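Local coordinates for protein ATP phosphoribosyltransferase (Thermotoga maritima, PDB 1O63) that probably catalyses the condensation of ATP with 5-phosphoribose 1-diphosphate to give phosphoribosyl-ATP, the first step of histidine biosynthesis, at residues I77-N85 with L192-S203. Numbering follows the deposited sequence.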
loop_
_atom_site.group_PDB
_atom_site.type_symbol
_atom_site.label_atom_id
_atom_site.label_comp_id
_atom_site.label_asym_id
_atom_site.label_seq_id
_atom_site.Cartn_x
_atom_site.Cartn_y
_atom_site.Cartn_z
ATOM N N ILE A 77 -15.671 18.158 1.562
ATOM C CA ILE A 77 -15.555 19.495 2.116
ATOM C C ILE A 77 -14.483 19.598 3.182
ATOM O O ILE A 77 -14.440 18.781 4.104
ATOM C CB ILE A 77 -16.927 19.843 2.774
ATOM C CG1 ILE A 77 -17.988 19.965 1.654
ATOM C CG2 ILE A 77 -16.890 21.091 3.615
ATOM C CD1 ILE A 77 -19.392 19.817 2.248
ATOM N N GLN A 78 -13.671 20.651 3.123
ATOM C CA GLN A 78 -12.664 20.898 4.145
ATOM C C GLN A 78 -13.111 22.111 4.962
ATOM O O GLN A 78 -13.055 23.229 4.412
ATOM C CB GLN A 78 -11.296 21.223 3.513
ATOM C CG GLN A 78 -10.598 20.044 2.864
ATOM C CD GLN A 78 -9.150 20.365 2.478
ATOM O OE1 GLN A 78 -8.367 20.910 3.285
ATOM N NE2 GLN A 78 -8.818 20.017 1.254
ATOM N N PRO A 79 -13.602 21.921 6.176
ATOM C CA PRO A 79 -14.175 23.013 6.934
ATOM C C PRO A 79 -13.126 24.015 7.368
ATOM O O PRO A 79 -13.415 25.203 7.463
ATOM C CB PRO A 79 -14.848 22.343 8.131
ATOM C CG PRO A 79 -14.120 21.022 8.255
ATOM C CD PRO A 79 -13.861 20.617 6.830
ATOM N N PHE A 80 -11.917 23.544 7.683
ATOM C CA PHE A 80 -10.873 24.473 8.132
ATOM C C PHE A 80 -9.481 23.913 7.905
ATOM O O PHE A 80 -9.301 22.748 7.537
ATOM C CB PHE A 80 -11.110 24.868 9.582
ATOM C CG PHE A 80 -11.088 23.756 10.582
ATOM C CD1 PHE A 80 -9.895 23.336 11.154
ATOM C CD2 PHE A 80 -12.263 23.132 10.981
ATOM C CE1 PHE A 80 -9.861 22.322 12.091
ATOM C CE2 PHE A 80 -12.239 22.122 11.917
ATOM C CZ PHE A 80 -11.055 21.713 12.475
ATOM N N PHE A 81 -8.487 24.741 8.216
ATOM C CA PHE A 81 -7.071 24.444 8.020
ATOM C C PHE A 81 -6.349 23.943 9.246
ATOM O O PHE A 81 -6.368 24.554 10.311
ATOM C CB PHE A 81 -6.421 25.778 7.543
ATOM C CG PHE A 81 -4.965 25.715 7.204
ATOM C CD1 PHE A 81 -3.993 25.901 8.172
ATOM C CD2 PHE A 81 -4.550 25.524 5.893
ATOM C CE1 PHE A 81 -2.647 25.853 7.853
ATOM C CE2 PHE A 81 -3.214 25.491 5.570
ATOM C CZ PHE A 81 -2.253 25.654 6.552
ATOM N N ILE A 82 -5.601 22.840 9.127
ATOM C CA ILE A 82 -4.816 22.326 10.273
ATOM C C ILE A 82 -3.343 22.625 10.023
ATOM O O ILE A 82 -2.701 22.051 9.146
ATOM C CB ILE A 82 -5.070 20.838 10.482
ATOM C CG1 ILE A 82 -6.576 20.582 10.692
ATOM C CG2 ILE A 82 -4.272 20.313 11.682
ATOM C CD1 ILE A 82 -6.948 19.103 10.694
ATOM N N PRO A 83 -2.798 23.608 10.737
ATOM C CA PRO A 83 -1.494 24.156 10.546
ATOM C C PRO A 83 -0.268 23.314 10.383
ATOM O O PRO A 83 0.573 23.572 9.480
ATOM C CB PRO A 83 -1.318 25.080 11.787
ATOM C CG PRO A 83 -2.690 25.502 12.122
ATOM C CD PRO A 83 -3.590 24.368 11.765
ATOM N N THR A 84 0.062 22.459 11.329
ATOM C CA THR A 84 1.309 21.719 11.382
ATOM C C THR A 84 1.829 21.150 10.087
ATOM O O THR A 84 1.232 20.295 9.440
ATOM C CB THR A 84 1.205 20.602 12.449
ATOM O OG1 THR A 84 0.477 21.149 13.561
ATOM C CG2 THR A 84 2.563 20.146 12.909
ATOM N N ASN A 85 3.059 21.549 9.713
ATOM C CA ASN A 85 3.715 20.923 8.561
ATOM C C ASN A 85 4.256 19.570 9.019
ATOM O O ASN A 85 5.074 19.524 9.955
ATOM C CB ASN A 85 4.882 21.785 8.071
ATOM C CG ASN A 85 4.458 23.109 7.493
ATOM O OD1 ASN A 85 3.355 23.270 6.973
ATOM N ND2 ASN A 85 5.351 24.098 7.570
ATOM N N LEU A 192 -17.323 20.497 14.824
ATOM C CA LEU A 192 -16.231 21.158 14.094
ATOM C C LEU A 192 -15.777 22.443 14.778
ATOM O O LEU A 192 -14.598 22.817 14.697
ATOM C CB LEU A 192 -16.631 21.437 12.644
ATOM C CG LEU A 192 -16.890 20.189 11.783
ATOM C CD1 LEU A 192 -17.335 20.558 10.382
ATOM C CD2 LEU A 192 -15.641 19.316 11.757
ATOM N N GLU A 193 -16.686 23.141 15.458
ATOM C CA GLU A 193 -16.321 24.335 16.210
ATOM C C GLU A 193 -15.403 23.987 17.380
ATOM O O GLU A 193 -14.378 24.636 17.542
ATOM C CB GLU A 193 -17.545 25.053 16.778
ATOM C CG GLU A 193 -18.450 25.727 15.778
ATOM C CD GLU A 193 -19.451 26.662 16.434
ATOM O OE1 GLU A 193 -19.069 27.374 17.388
ATOM O OE2 GLU A 193 -20.626 26.677 16.005
ATOM N N LYS A 194 -15.801 23.035 18.213
ATOM C CA LYS A 194 -14.958 22.596 19.311
ATOM C C LYS A 194 -13.591 22.107 18.829
ATOM O O LYS A 194 -12.561 22.409 19.432
ATOM C CB LYS A 194 -15.625 21.466 20.091
ATOM C CG LYS A 194 -16.930 21.832 20.761
ATOM C CD LYS A 194 -17.473 20.652 21.569
ATOM C CE LYS A 194 -16.519 20.273 22.681
ATOM N NZ LYS A 194 -17.237 19.751 23.879
ATOM N N LEU A 195 -13.585 21.329 17.748
ATOM C CA LEU A 195 -12.345 20.768 17.220
ATOM C C LEU A 195 -11.407 21.826 16.689
ATOM O O LEU A 195 -10.206 21.809 17.015
ATOM C CB LEU A 195 -12.695 19.732 16.146
ATOM C CG LEU A 195 -11.549 18.962 15.505
ATOM C CD1 LEU A 195 -10.892 18.046 16.529
ATOM C CD2 LEU A 195 -12.075 18.156 14.306
ATOM N N GLN A 196 -11.893 22.821 15.941
ATOM C CA GLN A 196 -11.007 23.891 15.461
ATOM C C GLN A 196 -10.380 24.661 16.622
ATOM O O GLN A 196 -9.192 25.015 16.579
ATOM C CB GLN A 196 -11.730 24.822 14.500
ATOM C CG GLN A 196 -10.854 25.825 13.751
ATOM C CD GLN A 196 -11.640 26.623 12.734
ATOM O OE1 GLN A 196 -12.875 26.545 12.703
ATOM N NE2 GLN A 196 -10.984 27.423 11.903
ATOM N N GLU A 197 -11.159 24.959 17.669
ATOM C CA GLU A 197 -10.611 25.616 18.855
ATOM C C GLU A 197 -9.414 24.820 19.413
ATOM O O GLU A 197 -8.349 25.351 19.656
ATOM C CB GLU A 197 -11.657 25.642 19.988
ATOM C CG GLU A 197 -12.499 26.863 20.091
ATOM C CD GLU A 197 -13.357 26.952 21.342
ATOM O OE1 GLU A 197 -13.799 28.075 21.663
ATOM O OE2 GLU A 197 -13.620 25.928 22.002
ATOM N N VAL A 198 -9.648 23.541 19.643
ATOM C CA VAL A 198 -8.622 22.644 20.198
ATOM C C VAL A 198 -7.424 22.573 19.263
ATOM O O VAL A 198 -6.264 22.787 19.635
ATOM C CB VAL A 198 -9.244 21.247 20.400
ATOM C CG1 VAL A 198 -8.207 20.167 20.610
ATOM C CG2 VAL A 198 -10.248 21.284 21.553
ATOM N N ILE A 199 -7.713 22.305 17.986
ATOM C CA ILE A 199 -6.642 22.138 16.997
ATOM C C ILE A 199 -5.794 23.371 16.838
ATOM O O ILE A 199 -4.561 23.326 16.707
ATOM C CB ILE A 199 -7.234 21.683 15.651
ATOM C CG1 ILE A 199 -7.649 20.206 15.783
ATOM C CG2 ILE A 199 -6.236 21.890 14.529
ATOM C CD1 ILE A 199 -8.407 19.678 14.570
ATOM N N GLU A 200 -6.428 24.535 16.799
ATOM C CA GLU A 200 -5.700 25.800 16.689
ATOM C C GLU A 200 -4.717 25.960 17.839
ATOM O O GLU A 200 -3.535 26.259 17.635
ATOM C CB GLU A 200 -6.724 26.951 16.706
ATOM C CG GLU A 200 -6.216 28.185 15.983
ATOM C CD GLU A 200 -7.264 28.764 15.041
ATOM O OE1 GLU A 200 -8.222 29.383 15.546
ATOM O OE2 GLU A 200 -7.138 28.568 13.820
ATOM N N HIS A 201 -5.219 25.757 19.066
ATOM C CA HIS A 201 -4.361 25.905 20.235
ATOM C C HIS A 201 -3.205 24.911 20.196
ATOM O O HIS A 201 -2.055 25.283 20.421
ATOM C CB HIS A 201 -5.150 25.754 21.542
ATOM C CG HIS A 201 -4.296 26.053 22.742
ATOM N ND1 HIS A 201 -3.895 27.346 23.053
ATOM C CD2 HIS A 201 -3.729 25.246 23.658
ATOM C CE1 HIS A 201 -3.134 27.309 24.136
ATOM N NE2 HIS A 201 -3.014 26.053 24.519
ATOM N N ASP A 202 -3.489 23.662 19.812
ATOM C CA ASP A 202 -2.459 22.640 19.777
ATOM C C ASP A 202 -1.374 22.931 18.745
ATOM O O ASP A 202 -0.192 22.773 19.045
ATOM C CB ASP A 202 -3.043 21.249 19.488
ATOM C CG ASP A 202 -1.965 20.177 19.486
ATOM O OD1 ASP A 202 -1.584 19.729 20.595
ATOM O OD2 ASP A 202 -1.471 19.803 18.403
ATOM N N SER A 203 -1.780 23.200 17.507
ATOM C CA SER A 203 -0.826 23.413 16.425
ATOM C C SER A 203 -0.012 24.676 16.610
ATOM O O SER A 203 1.207 24.685 16.380
ATOM C CB SER A 203 -1.565 23.433 15.080
ATOM O OG SER A 203 -2.186 24.685 14.873
HETATM O O HOH W 1 -8.140 26.984 11.831
HETATM O O HOH W 2 -1.126 20.227 15.713
#
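Gln196 of helix 192-203 covers one face of the Phe80 ring, its CB over the middle, 3.7 Å from the centroid, in a CH-pi contact. With CG anti to the backbone N (chi1 -170°) and the chain extended beyond it, the Gln196 side chain runs back across the same face, stacking its amide within 7° of the ring plane and bringing NE2 to 3.5 Å from Phe80 CB. Ile199 CD1 meets the ring edge in plane, 3.9 Å from Phe80 CE1, and Leu195 CG lies near that plane beside CZ. Replacing Phe80 by an alanine is likely to open a gap beside Leu195 and Ile199 and leave the Gln196 amide without its stacking surface. Before it in the chain Pro79 CB packs on Leu192 CD1; after it Ile82 CG2 touches Ile199 CG2 at 3.8 Å, and the Pro83 ring abuts Ser203. One water accepts from Gln196 NE2 (2.9 Å) and donates to Glu200 OE2, with a weak bond to Phe81 O; a second joins Thr84 OG1 to Asp202 OD2, while OD1 of the same carboxylate forms a salt bridge with Lys22. Tyr19 of helix 13-23 backs both Ile82 and Ile199. The contact thus packs the C-terminal helix 185-204, at 21° to strand 81-85, against the start of long strand 81-94 in the mixed beta-sheet, consistent with the type 2 periplasmic-binding-protein fold of the HisG family.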